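Local coordinates for flagellar biosynthesis protein FlhA (Bacillus subtilis, PDB 3MIX) that takes part, through this cytosolic domain, in exporting flagellar proteins as a component of the flagellar type III secretion system, at residues I338-P343 against L363-L368; P48-F53 against V90-D95; I190-T195 against L218-I223; L57-D62 against L118-Y123; L80-G85 against S236-V241. All coordinates share one frame; numbering follows the deposited sequence.

Contact 1: I338-P343 against L363-L368; sequences ILLCSP and LSYNEL
Leu339 and Leu363 join two short parallel strands: Leu363 N donates a hydrogen bond to Leu339 O at 2.7 Å, nearly straight at 163°. Leu363 O in turn accepts from Cys341 N at 3.1 Å, and the next rung, Tyr365 N to Cys341 O at 3.4 Å, is weak. That carbonyl has a second, softer partner in Ser364 CA, 3.2 Å from Cys341 O, and it also lies over one face of the Tyr365 ring, offset toward the rim. Tyr365 CG is anti to its carbonyl carbon (chi1 -50°), bringing the ring back over Cys341. At the last strand residue, Ser364 N is satisfied within its own segment by Glu367 OE1 at 3.1 Å, the proton arriving from above the carboxylate plane. The same carboxylate forms a salt bridge with Arg265, so a buried acid suits this place, while Ser342 OG is hydrogen-bonded to Glu293. Branched aliphatic residues fill the apolar side: Leu340 CD2 rests on Leu363 CB, 3.8 Å away, and Leu340 CD1, tip to tip with Leu368 CD1, also meets the Tyr365 ring edge, 3.7 Å from Tyr365 CD1. Strand 339-341, helix 343-353 and strand 362-364 form a parallel beta-alpha-beta unit.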
# COMPACT_ATOMS: atom_id res chain seq x y z
N ILE A 338 -13.05 -10.24 5.54
CA ILE A 338 -13.52 -9.03 4.86
C ILE A 338 -14.68 -8.43 5.64
O ILE A 338 -15.40 -9.16 6.31
CB ILE A 338 -13.93 -9.33 3.38
CG1 ILE A 338 -12.69 -9.56 2.51
CG2 ILE A 338 -14.76 -8.19 2.78
CD1 ILE A 338 -12.57 -10.97 1.98
N LEU A 339 -14.87 -7.11 5.55
CA LEU A 339 -15.98 -6.42 6.22
C LEU A 339 -16.82 -5.58 5.25
O LEU A 339 -16.30 -4.71 4.57
CB LEU A 339 -15.44 -5.54 7.36
CG LEU A 339 -16.44 -4.79 8.25
CD1 LEU A 339 -17.31 -5.76 9.06
CD2 LEU A 339 -15.72 -3.83 9.17
N LEU A 340 -18.13 -5.85 5.18
CA LEU A 340 -19.05 -5.06 4.36
C LEU A 340 -19.83 -4.07 5.20
O LEU A 340 -20.19 -4.36 6.34
CB LEU A 340 -20.05 -5.95 3.61
CG LEU A 340 -19.79 -6.42 2.18
CD1 LEU A 340 -21.00 -7.21 1.70
CD2 LEU A 340 -19.49 -5.28 1.21
N CYS A 341 -20.10 -2.90 4.62
CA CYS A 341 -20.92 -1.88 5.25
C CYS A 341 -21.48 -0.98 4.18
O CYS A 341 -21.16 -1.15 3.00
CB CYS A 341 -20.12 -1.08 6.28
SG CYS A 341 -18.69 -0.20 5.62
N SER A 342 -22.34 -0.04 4.57
CA SER A 342 -22.99 0.84 3.60
C SER A 342 -22.01 1.90 3.15
O SER A 342 -21.12 2.28 3.91
CB SER A 342 -24.26 1.46 4.18
OG SER A 342 -23.97 2.37 5.22
N PRO A 343 -22.17 2.38 1.89
CA PRO A 343 -21.28 3.38 1.28
C PRO A 343 -20.97 4.64 2.11
O PRO A 343 -19.80 5.00 2.22
CB PRO A 343 -21.98 3.74 -0.03
CG PRO A 343 -22.85 2.58 -0.35
CD PRO A 343 -23.15 1.85 0.92
N LEU A 363 -15.13 -3.09 2.72
CA LEU A 363 -15.79 -2.85 1.44
C LEU A 363 -17.15 -2.22 1.63
O LEU A 363 -17.73 -2.31 2.70
CB LEU A 363 -15.92 -4.16 0.65
CG LEU A 363 -14.64 -4.93 0.31
CD1 LEU A 363 -14.99 -6.11 -0.58
CD2 LEU A 363 -13.55 -4.02 -0.33
N SER A 364 -17.65 -1.57 0.59
CA SER A 364 -19.04 -1.16 0.56
C SER A 364 -19.83 -2.05 -0.43
O SER A 364 -19.26 -2.64 -1.35
CB SER A 364 -19.18 0.33 0.25
OG SER A 364 -19.33 0.57 -1.13
N TYR A 365 -21.15 -2.15 -0.22
CA TYR A 365 -22.01 -3.00 -1.05
C TYR A 365 -21.91 -2.65 -2.52
O TYR A 365 -21.98 -3.53 -3.37
CB TYR A 365 -23.48 -2.91 -0.60
CG TYR A 365 -23.70 -3.10 0.88
CD1 TYR A 365 -23.34 -4.29 1.51
CD2 TYR A 365 -24.26 -2.09 1.65
CE1 TYR A 365 -23.54 -4.48 2.88
CE2 TYR A 365 -24.47 -2.27 3.02
CZ TYR A 365 -24.10 -3.46 3.63
OH TYR A 365 -24.30 -3.63 4.99
N ASN A 366 -21.73 -1.36 -2.80
CA ASN A 366 -21.63 -0.86 -4.17
C ASN A 366 -20.27 -1.08 -4.85
O ASN A 366 -20.03 -0.60 -5.97
CB ASN A 366 -21.98 0.63 -4.20
CG ASN A 366 -23.48 0.89 -4.05
OD1 ASN A 366 -23.91 2.04 -4.10
ND2 ASN A 366 -24.27 -0.17 -3.85
N GLU A 367 -19.37 -1.80 -4.16
CA GLU A 367 -18.06 -2.13 -4.70
C GLU A 367 -18.04 -3.60 -5.07
O GLU A 367 -17.13 -4.07 -5.76
CB GLU A 367 -16.93 -1.77 -3.71
CG GLU A 367 -16.94 -0.29 -3.29
CD GLU A 367 -15.96 0.04 -2.19
OE1 GLU A 367 -15.49 -0.89 -1.49
OE2 GLU A 367 -15.65 1.23 -2.02
N LEU A 368 -19.05 -4.33 -4.60
CA LEU A 368 -19.32 -5.68 -5.07
C LEU A 368 -20.33 -5.65 -6.20
O LEU A 368 -21.38 -5.02 -6.08
CB LEU A 368 -19.81 -6.57 -3.94
CG LEU A 368 -18.83 -6.83 -2.80
CD1 LEU A 368 -19.49 -7.68 -1.73
CD2 LEU A 368 -17.52 -7.48 -3.28

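Contact 2: P48-F53 against V90-D95; sequences PIEFEF and VVRIRD
Phe51 is gripped from both of its backbone polar atoms by strand 92-95: its N donates to Arg92 O at 2.8 Å, and its O accepts from Arg94 N at 3.1 Å. With Arg92 N to Ile49 O before them and Phe53 N to Arg94 O after, these bonds zip the strands together in parallel, their axes 21° apart. The tight side carries Phe51, Phe53 and Ile93. Phe53 CG stands between its backbone N and carbonyl carbon (chi1 52°), which lays the ring across the neighbouring strand. There Asp95 CA sits over one face, 3.8 Å from the Phe53 ring centroid, while Ile93 CG2 meets the ring edge at CE1, 3.5 Å away. Flat and branched apolar groups suit this side, since Ile93 packs on helix 69-84 and Phe51 on helix 170-189. The other side is polar, with Glu50 and Glu52 buried and Arg92 and Arg94 partly exposed. Glu52 OE2 and Arg94 NH2 form a salt bridge at 2.9 Å, but the proton comes from above the carboxylate plane and the two flat groups stand 82° apart. Looser is the long ion pair of Glu50 OE1 and Arg92 NE, 3.9 Å apart; that carboxylate's firmer partner is His45. Long charged chains suit the solvent edge. It is an edge pairing in a mixed four-stranded sheet: Phe51, Ile93 and Phe53 on one face, with exposed Asp95 the exception, and charged residues on the other.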
# COMPACT_ATOMS: atom_id res chain seq x y z
N PRO A 48 13.86 7.62 -2.21
CA PRO A 48 12.59 6.92 -1.95
C PRO A 48 12.77 5.51 -1.41
O PRO A 48 11.98 5.11 -0.54
CB PRO A 48 11.87 6.90 -3.31
CG PRO A 48 12.76 7.51 -4.29
CD PRO A 48 14.09 7.90 -3.64
N ILE A 49 13.78 4.77 -1.88
CA ILE A 49 13.99 3.39 -1.46
C ILE A 49 15.47 3.10 -1.31
O ILE A 49 16.24 3.28 -2.25
CB ILE A 49 13.43 2.32 -2.46
CG1 ILE A 49 11.99 2.62 -2.91
CG2 ILE A 49 13.56 0.90 -1.86
CD1 ILE A 49 11.42 1.58 -3.93
N GLU A 50 15.86 2.62 -0.13
CA GLU A 50 17.23 2.32 0.14
C GLU A 50 17.33 0.91 0.68
O GLU A 50 16.63 0.54 1.62
CB GLU A 50 17.82 3.26 1.21
CG GLU A 50 17.76 4.72 0.90
CD GLU A 50 18.18 5.56 2.10
OE1 GLU A 50 19.39 5.64 2.36
OE2 GLU A 50 17.29 6.12 2.80
N PHE A 51 18.24 0.14 0.09
CA PHE A 51 18.57 -1.18 0.57
C PHE A 51 20.03 -1.16 1.01
O PHE A 51 20.93 -0.89 0.21
CB PHE A 51 18.36 -2.22 -0.54
CG PHE A 51 18.67 -3.63 -0.11
CD1 PHE A 51 17.72 -4.40 0.56
CD2 PHE A 51 19.90 -4.19 -0.39
CE1 PHE A 51 18.00 -5.69 0.95
CE2 PHE A 51 20.19 -5.50 0.01
CZ PHE A 51 19.24 -6.24 0.67
N GLU A 52 20.22 -1.42 2.31
CA GLU A 52 21.50 -1.38 2.97
C GLU A 52 21.88 -2.75 3.52
O GLU A 52 21.03 -3.46 4.07
CB GLU A 52 21.46 -0.38 4.12
CG GLU A 52 21.25 1.05 3.67
CD GLU A 52 21.35 2.05 4.81
OE1 GLU A 52 21.60 1.64 5.97
OE2 GLU A 52 21.16 3.26 4.55
N PHE A 53 23.16 -3.08 3.40
CA PHE A 53 23.66 -4.40 3.79
C PHE A 53 25.05 -4.34 4.43
O PHE A 53 25.84 -3.43 4.16
CB PHE A 53 23.70 -5.32 2.57
CG PHE A 53 24.43 -4.74 1.39
CD1 PHE A 53 23.79 -3.83 0.54
CD2 PHE A 53 25.75 -5.08 1.14
CE1 PHE A 53 24.47 -3.28 -0.54
CE2 PHE A 53 26.44 -4.54 0.06
CZ PHE A 53 25.80 -3.63 -0.79
N VAL A 90 14.02 4.02 -8.78
CA VAL A 90 15.37 3.53 -8.58
C VAL A 90 15.58 3.17 -7.11
O VAL A 90 15.24 3.95 -6.21
CB VAL A 90 16.36 4.64 -9.04
CG1 VAL A 90 17.81 4.33 -8.64
CG2 VAL A 90 16.28 4.77 -10.53
N VAL A 91 16.16 1.98 -6.87
CA VAL A 91 16.56 1.59 -5.51
C VAL A 91 18.01 1.96 -5.25
O VAL A 91 18.90 1.69 -6.07
CB VAL A 91 16.34 0.09 -5.20
CG1 VAL A 91 16.74 -0.19 -3.77
CG2 VAL A 91 14.85 -0.30 -5.40
N ARG A 92 18.25 2.61 -4.12
CA ARG A 92 19.59 2.97 -3.75
C ARG A 92 20.21 1.81 -2.97
O ARG A 92 19.63 1.31 -2.00
CB ARG A 92 19.57 4.26 -2.92
CG ARG A 92 20.80 5.11 -3.09
CD ARG A 92 21.74 5.00 -1.90
NE ARG A 92 21.52 6.07 -0.93
CZ ARG A 92 22.40 7.04 -0.67
NH1 ARG A 92 23.57 7.09 -1.31
NH2 ARG A 92 22.10 7.98 0.23
N ILE A 93 21.37 1.38 -3.41
CA ILE A 93 22.04 0.22 -2.82
C ILE A 93 23.40 0.60 -2.18
O ILE A 93 24.32 1.03 -2.88
CB ILE A 93 22.12 -0.90 -3.88
CG1 ILE A 93 20.68 -1.39 -4.20
CG2 ILE A 93 23.06 -2.04 -3.46
CD1 ILE A 93 20.54 -2.05 -5.55
N ARG A 94 23.50 0.45 -0.86
CA ARG A 94 24.71 0.82 -0.08
C ARG A 94 25.16 -0.28 0.86
O ARG A 94 24.37 -0.78 1.66
CB ARG A 94 24.43 2.01 0.84
CG ARG A 94 24.31 3.36 0.21
CD ARG A 94 24.77 4.47 1.18
NE ARG A 94 23.99 4.52 2.43
CZ ARG A 94 24.51 4.54 3.66
NH1 ARG A 94 25.84 4.53 3.84
NH2 ARG A 94 23.71 4.59 4.71
N ASP A 95 26.45 -0.62 0.82
CA ASP A 95 27.03 -1.38 1.93
C ASP A 95 27.04 -0.48 3.16
O ASP A 95 27.25 0.74 3.05
CB ASP A 95 28.42 -1.93 1.62
CG ASP A 95 29.34 -0.89 1.03
OD1 ASP A 95 29.28 -0.67 -0.20
OD2 ASP A 95 30.13 -0.30 1.80
O HOH W 1 15.85 5.23 -4.01

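Contact 3: I190-T195 against L218-I223; sequences IGRQET and LSVGDI
Two helix N-termini meet here, and the second carries a capping box. Ser219 is the N-cap of helix 220-232: Asp222 N donates to Ser219 OG at 3.0 Å, and Ser219 N returns a bond to Asp222 OD2 at 3.2 Å. Short polar side chains suit both places, because they can fold back onto backbone amides at the helix start. Gly191 is the N-cap of helix 192-205, and its carbonyl oxygen accepts two hydrogen bonds, from Thr195 N and Thr195 OG1. That second bond, 2.8 Å from Thr195 OG1 to Gly191 O, comes from above the carbonyl plane and holds the threonine's rotation. Its methyl, CG2, consequently turns toward the other helix, where it meets Ile223 CG2 at 3.9 Å and also reaches Val220. A residue with one polar and one apolar branch fits this position well, and Ile223 continues the apolar surface toward Ile199 and Phe244. At the outer side the chain of Arg192 runs extended from CG to NE (chi2 -173°, chi3 177°) and carries its guanidinium across Val220 at about a right angle. The compact valine lies against one face of that flat group, with Val220 CB 3.5 Å from Arg192 NH1. A water links the same guanidinium to the helix start, accepting from Arg192 NH2 at 3.3 Å and from Val220 N at 2.9 Å.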
# COMPACT_ATOMS: atom_id res chain seq x y z
N ILE A 190 3.81 6.35 -4.32
CA ILE A 190 3.18 7.03 -5.45
C ILE A 190 3.37 8.56 -5.26
O ILE A 190 2.42 9.28 -4.93
CB ILE A 190 1.69 6.59 -5.65
CG1 ILE A 190 1.03 7.28 -6.85
CG2 ILE A 190 0.86 6.88 -4.41
CD1 ILE A 190 1.41 6.76 -8.19
N GLY A 191 4.60 9.04 -5.43
CA GLY A 191 4.89 10.46 -5.36
C GLY A 191 4.47 11.22 -6.60
O GLY A 191 3.81 10.67 -7.51
N ARG A 192 4.90 12.49 -6.67
CA ARG A 192 4.49 13.36 -7.77
C ARG A 192 5.11 12.89 -9.06
O ARG A 192 4.46 12.89 -10.12
CB ARG A 192 4.90 14.81 -7.51
CG ARG A 192 4.23 15.79 -8.51
CD ARG A 192 4.80 17.22 -8.33
NE ARG A 192 4.22 18.14 -9.30
CZ ARG A 192 3.00 18.68 -9.19
NH1 ARG A 192 2.21 18.41 -8.15
NH2 ARG A 192 2.57 19.49 -10.14
N GLN A 193 6.37 12.48 -8.97
CA GLN A 193 7.07 11.96 -10.13
C GLN A 193 6.33 10.76 -10.75
O GLN A 193 6.14 10.72 -11.96
CB GLN A 193 8.55 11.62 -9.77
CG GLN A 193 9.44 12.91 -9.58
CD GLN A 193 10.95 12.65 -9.44
OE1 GLN A 193 11.38 11.54 -9.12
NE2 GLN A 193 11.76 13.67 -9.72
N GLU A 194 5.91 9.80 -9.92
CA GLU A 194 5.20 8.62 -10.42
C GLU A 194 3.80 9.00 -10.93
O GLU A 194 3.34 8.49 -11.94
CB GLU A 194 5.06 7.57 -9.31
CG GLU A 194 6.38 6.91 -8.89
CD GLU A 194 7.27 7.81 -8.00
OE1 GLU A 194 6.85 8.90 -7.50
OE2 GLU A 194 8.42 7.39 -7.81
N THR A 195 3.13 9.91 -10.24
CA THR A 195 1.83 10.37 -10.69
C THR A 195 1.92 11.00 -12.08
O THR A 195 1.12 10.67 -12.98
CB THR A 195 1.23 11.30 -9.66
OG1 THR A 195 1.16 10.57 -8.44
CG2 THR A 195 -0.18 11.78 -10.06
N LEU A 218 -8.55 19.46 -11.20
CA LEU A 218 -7.69 18.72 -10.29
C LEU A 218 -6.20 18.93 -10.55
O LEU A 218 -5.73 18.74 -11.67
CB LEU A 218 -8.04 17.23 -10.34
CG LEU A 218 -9.47 16.85 -9.93
CD1 LEU A 218 -9.65 15.31 -9.89
CD2 LEU A 218 -9.86 17.45 -8.58
N SER A 219 -5.46 19.32 -9.52
CA SER A 219 -4.00 19.41 -9.63
C SER A 219 -3.37 18.03 -9.68
O SER A 219 -3.98 17.03 -9.26
CB SER A 219 -3.44 20.19 -8.43
OG SER A 219 -3.64 19.42 -7.24
N VAL A 220 -2.12 17.95 -10.14
CA VAL A 220 -1.38 16.69 -10.02
C VAL A 220 -1.43 16.16 -8.57
O VAL A 220 -1.61 14.96 -8.33
CB VAL A 220 0.09 16.83 -10.51
CG1 VAL A 220 0.89 15.54 -10.23
CG2 VAL A 220 0.11 17.22 -12.03
N GLY A 221 -1.31 17.09 -7.61
CA GLY A 221 -1.28 16.75 -6.18
C GLY A 221 -2.57 16.12 -5.69
O GLY A 221 -2.56 15.17 -4.93
N ASP A 222 -3.70 16.63 -6.18
CA ASP A 222 -5.00 16.04 -5.90
C ASP A 222 -5.10 14.59 -6.42
O ASP A 222 -5.60 13.71 -5.73
CB ASP A 222 -6.11 16.90 -6.54
CG ASP A 222 -6.20 18.27 -5.95
OD1 ASP A 222 -5.65 18.48 -4.85
OD2 ASP A 222 -6.79 19.18 -6.58
N ILE A 223 -4.65 14.36 -7.64
CA ILE A 223 -4.68 13.03 -8.25
C ILE A 223 -3.79 12.06 -7.49
O ILE A 223 -4.20 10.92 -7.20
CB ILE A 223 -4.26 13.10 -9.74
CG1 ILE A 223 -5.22 14.00 -10.52
CG2 ILE A 223 -4.08 11.71 -10.35
CD1 ILE A 223 -4.72 14.25 -11.94
O HOH W 2 -0.53 20.32 -10.71

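Contact 4: L57-D62 against L118-Y123; sequences LIPLAD and LLLDHY
This is a small apolar contact between the start of the short helix 58-62 and the loop that leaves strand 111-117, and leucines make up most of it. Leu120 reaches across with CD2, which touches Leu60 CD2 at 3.7 Å. The same methyl lies against the Pro59 ring, 3.9 Å from Pro59 CB, the leucine chain crossing both partners at about a right angle. Proline suits the first turn of a helix, where its missing N-H costs no bond, and its ring offers a firm apolar surface. Leu60 CG occupies the position between backbone N and carbonyl carbon (chi1 79°), an uncommon one in a helix, and from there CD2 meets Leu120 while CD1 approaches Leu118 CD1 more distantly, at 4.4 Å. Leu57, at the N-cap, adds its CD2 methyl, set 3.9 Å from Leu118 CB and 3.7 Å from Leu118 O. The loop is shaped by a type I turn from Leu119 to His122, closed by His122 N to Leu119 O at 2.8 Å, with Leu120 within the turn and its side chain directed toward helix 58-62. Beyond the two segments, Leu60 and Leu118 both pack on Val174 of helix 170-189, and Leu57 and Leu118 both touch Tyr104 of strand 103-108.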
# COMPACT_ATOMS: atom_id res chain seq x y z
N LEU A 57 27.11 -9.40 2.71
CA LEU A 57 26.11 -9.45 1.65
C LEU A 57 26.57 -8.79 0.34
O LEU A 57 25.77 -8.53 -0.55
CB LEU A 57 24.76 -8.88 2.14
CG LEU A 57 24.18 -9.47 3.43
CD1 LEU A 57 22.74 -9.02 3.63
CD2 LEU A 57 24.25 -11.00 3.47
N ILE A 58 27.88 -8.54 0.24
CA ILE A 58 28.48 -7.98 -0.98
C ILE A 58 28.36 -8.90 -2.22
O ILE A 58 28.08 -8.40 -3.31
CB ILE A 58 29.96 -7.51 -0.74
CG1 ILE A 58 29.96 -6.19 0.04
CG2 ILE A 58 30.71 -7.34 -2.06
CD1 ILE A 58 31.34 -5.67 0.43
N PRO A 59 28.56 -10.23 -2.06
CA PRO A 59 28.45 -11.11 -3.24
C PRO A 59 27.11 -11.02 -3.98
O PRO A 59 27.10 -11.00 -5.21
CB PRO A 59 28.65 -12.51 -2.65
CG PRO A 59 29.48 -12.29 -1.45
CD PRO A 59 29.00 -10.99 -0.87
N LEU A 60 25.99 -10.96 -3.25
CA LEU A 60 24.69 -10.82 -3.92
C LEU A 60 24.46 -9.44 -4.51
O LEU A 60 23.79 -9.31 -5.53
CB LEU A 60 23.51 -11.26 -3.04
CG LEU A 60 22.93 -10.38 -1.94
CD1 LEU A 60 21.42 -10.40 -2.01
CD2 LEU A 60 23.40 -10.89 -0.60
N ALA A 61 25.05 -8.41 -3.90
CA ALA A 61 24.88 -7.04 -4.37
C ALA A 61 25.67 -6.66 -5.64
O ALA A 61 25.18 -5.86 -6.43
CB ALA A 61 25.19 -6.05 -3.24
N ASP A 62 26.85 -7.24 -5.85
CA ASP A 62 27.76 -6.71 -6.88
C ASP A 62 27.50 -7.10 -8.36
O ASP A 62 27.47 -6.21 -9.22
CB ASP A 62 29.23 -6.91 -6.51
CG ASP A 62 30.06 -5.65 -6.75
OD1 ASP A 62 29.74 -4.90 -7.70
OD2 ASP A 62 31.02 -5.41 -5.98
N LEU A 118 20.99 -12.75 6.00
CA LEU A 118 21.12 -13.80 5.00
C LEU A 118 22.42 -14.58 5.15
O LEU A 118 23.47 -14.03 5.48
CB LEU A 118 21.01 -13.22 3.59
CG LEU A 118 19.68 -12.61 3.13
CD1 LEU A 118 19.88 -11.91 1.79
CD2 LEU A 118 18.55 -13.64 3.04
N LEU A 119 22.33 -15.88 4.90
CA LEU A 119 23.49 -16.76 4.83
C LEU A 119 23.58 -17.25 3.40
O LEU A 119 22.90 -18.21 3.01
CB LEU A 119 23.34 -17.91 5.82
CG LEU A 119 23.31 -17.57 7.32
CD1 LEU A 119 22.77 -18.73 8.14
CD2 LEU A 119 24.70 -17.16 7.82
N LEU A 120 24.41 -16.58 2.60
CA LEU A 120 24.44 -16.73 1.14
C LEU A 120 24.72 -18.16 0.69
O LEU A 120 24.20 -18.60 -0.34
CB LEU A 120 25.47 -15.79 0.51
CG LEU A 120 25.77 -14.43 1.15
CD1 LEU A 120 26.96 -14.56 2.12
CD2 LEU A 120 26.06 -13.40 0.07
N ASP A 121 25.53 -18.87 1.46
CA ASP A 121 25.92 -20.24 1.14
C ASP A 121 24.86 -21.25 1.61
O ASP A 121 25.07 -22.45 1.53
CB ASP A 121 27.28 -20.57 1.75
CG ASP A 121 28.25 -19.39 1.73
OD1 ASP A 121 27.93 -18.33 2.32
OD2 ASP A 121 29.34 -19.51 1.12
N HIS A 122 23.72 -20.74 2.09
CA HIS A 122 22.68 -21.60 2.68
C HIS A 122 21.32 -21.55 1.97
O HIS A 122 21.20 -20.97 0.89
CB HIS A 122 22.52 -21.29 4.17
CG HIS A 122 23.69 -21.72 5.00
ND1 HIS A 122 23.74 -22.95 5.62
CD2 HIS A 122 24.85 -21.10 5.31
CE1 HIS A 122 24.89 -23.06 6.28
NE2 HIS A 122 25.58 -21.95 6.10
N TYR A 123 20.34 -22.20 2.58
CA TYR A 123 18.96 -22.24 2.11
C TYR A 123 17.99 -22.26 3.30
O TYR A 123 18.34 -22.73 4.39
CB TYR A 123 18.70 -23.48 1.23
CG TYR A 123 19.57 -23.61 -0.01
CD1 TYR A 123 19.17 -23.04 -1.22
CD2 TYR A 123 20.78 -24.33 0.03
CE1 TYR A 123 19.96 -23.17 -2.37
CE2 TYR A 123 21.57 -24.46 -1.11
CZ TYR A 123 21.16 -23.88 -2.31
OH TYR A 123 21.94 -24.01 -3.44

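Contact 5: L80-G85 against S236-V241; sequences LALELG and SIRNLV
The C-terminal end of helix 69-84 is met here by an ST turn just ahead of helix 240-250. In that turn Ser236 OG accepts from Arg238 N, two residues on, at 3.2 Å. The main bond between the segments is Ile237 N to Leu84 O, 2.8 Å and 164°, which satisfies a carbonyl of the helix's last turn. The donor approaches tilted 32° from the carbonyl plane. Gly85 ends the helix with a positive phi (84°), a conformation that glycine adopts readily, and its CA lies close against Arg238, 3.5 Å from Arg238 CG. A water ties the two loops together, donating to Gly85 O and Ile237 O, 2.9 Å from each. The Arg238 chain, bent at chi2 and chi3, runs beside Leu82, and Leu82 CD2 lies over one face of its guanidinium, 4.0 Å from Arg238 NH2. A long, flexible chain suits this exposed place, whereas Ile237 is buried. Ile237 turns its side chain to Leu198 of helix 192-205 and to Leu227, Leu230 and Leu231 of helix 220-232, while on the other segment Leu80 and Leu84 pack on helix 170-189.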
# COMPACT_ATOMS: atom_id res chain seq x y z
N LEU A 80 5.33 -5.56 -9.77
CA LEU A 80 4.51 -4.66 -9.00
C LEU A 80 3.85 -3.61 -9.87
O LEU A 80 2.78 -3.14 -9.53
CB LEU A 80 5.35 -3.98 -7.92
CG LEU A 80 5.76 -4.96 -6.81
CD1 LEU A 80 6.48 -4.15 -5.76
CD2 LEU A 80 4.54 -5.66 -6.25
N ALA A 81 4.50 -3.25 -10.98
CA ALA A 81 3.87 -2.41 -11.98
C ALA A 81 2.61 -3.07 -12.52
O ALA A 81 1.58 -2.40 -12.67
CB ALA A 81 4.84 -2.08 -13.12
N LEU A 82 2.69 -4.38 -12.80
CA LEU A 82 1.57 -5.10 -13.41
C LEU A 82 0.52 -5.41 -12.37
O LEU A 82 -0.67 -5.40 -12.67
CB LEU A 82 2.00 -6.40 -14.13
CG LEU A 82 2.96 -6.23 -15.33
CD1 LEU A 82 3.58 -7.55 -15.78
CD2 LEU A 82 2.26 -5.54 -16.53
N GLU A 83 0.94 -5.69 -11.14
CA GLU A 83 -0.04 -6.01 -10.11
C GLU A 83 -0.66 -4.76 -9.47
O GLU A 83 -1.84 -4.76 -9.14
CB GLU A 83 0.61 -6.85 -9.03
CG GLU A 83 -0.31 -7.27 -7.93
CD GLU A 83 0.45 -7.99 -6.84
OE1 GLU A 83 1.56 -8.50 -7.12
OE2 GLU A 83 -0.07 -8.05 -5.70
N LEU A 84 0.14 -3.69 -9.31
CA LEU A 84 -0.32 -2.53 -8.55
C LEU A 84 -0.62 -1.31 -9.42
O LEU A 84 -1.45 -0.47 -9.04
CB LEU A 84 0.70 -2.13 -7.44
CG LEU A 84 1.04 -3.13 -6.33
CD1 LEU A 84 2.03 -2.49 -5.34
CD2 LEU A 84 -0.18 -3.62 -5.59
N GLY A 85 0.03 -1.25 -10.60
CA GLY A 85 -0.01 -0.08 -11.45
C GLY A 85 1.00 0.97 -11.01
O GLY A 85 1.06 2.05 -11.59
N SER A 236 -5.52 -1.80 -6.87
CA SER A 236 -4.63 -1.53 -8.00
C SER A 236 -5.05 -0.23 -8.73
O SER A 236 -6.27 0.07 -8.86
CB SER A 236 -4.67 -2.71 -8.98
OG SER A 236 -3.99 -2.40 -10.18
N ILE A 237 -4.05 0.51 -9.21
CA ILE A 237 -4.29 1.69 -10.04
C ILE A 237 -3.94 1.46 -11.52
O ILE A 237 -3.68 2.43 -12.25
CB ILE A 237 -3.56 2.95 -9.48
CG1 ILE A 237 -2.02 2.74 -9.44
CG2 ILE A 237 -4.10 3.30 -8.04
CD1 ILE A 237 -1.21 3.97 -9.04
N ARG A 238 -3.94 0.20 -11.97
CA ARG A 238 -3.79 -0.12 -13.41
C ARG A 238 -4.85 0.43 -14.33
O ARG A 238 -4.54 0.79 -15.47
CB ARG A 238 -3.71 -1.64 -13.64
CG ARG A 238 -2.42 -2.16 -12.99
CD ARG A 238 -1.67 -3.03 -13.86
NE ARG A 238 -1.72 -2.69 -15.27
CZ ARG A 238 -1.68 -3.62 -16.22
NH1 ARG A 238 -1.72 -3.28 -17.49
NH2 ARG A 238 -1.63 -4.89 -15.87
N ASN A 239 -6.09 0.50 -13.86
CA ASN A 239 -7.19 0.95 -14.69
C ASN A 239 -7.27 2.49 -14.61
O ASN A 239 -8.17 3.07 -13.98
CB ASN A 239 -8.51 0.30 -14.24
CG ASN A 239 -9.62 0.46 -15.30
OD1 ASN A 239 -10.65 -0.25 -15.25
ND2 ASN A 239 -9.41 1.35 -16.27
N LEU A 240 -6.32 3.12 -15.29
CA LEU A 240 -6.18 4.55 -15.26
C LEU A 240 -7.33 5.25 -15.98
O LEU A 240 -7.73 6.36 -15.59
CB LEU A 240 -4.85 4.98 -15.89
CG LEU A 240 -3.56 4.65 -15.13
CD1 LEU A 240 -2.33 4.94 -16.02
CD2 LEU A 240 -3.51 5.42 -13.79
N VAL A 241 -7.85 4.59 -17.03
CA VAL A 241 -8.97 5.12 -17.80
C VAL A 241 -10.19 5.34 -16.91
O VAL A 241 -10.74 6.44 -16.85
CB VAL A 241 -9.27 4.25 -19.06
CG1 VAL A 241 -10.53 4.75 -19.80
CG2 VAL A 241 -8.04 4.30 -20.00
O HOH W 3 -1.10 2.34 -13.52

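The five contacts spread across the cytosolic domain, with contact 5 nearest the middle of the chain, its centre about 12 Å from the chain's centre. Contacts 2 and 4 touch directly: Phe53 CZ lies 3.5 Å from Ala61 CB, so Phe53 of the strand pair packs directly on helix 58-62. Contact 3 lies within the chain loop that contact 5 closes, and the two meet where Ile190 CD1 packs on Ile237 CD1 at 3.9 Å. Contact 1 stands apart, its centre about 39 Å from that of contact 2 and on the opposite side of the chain's centre, and about 22 Å from that of contact 5.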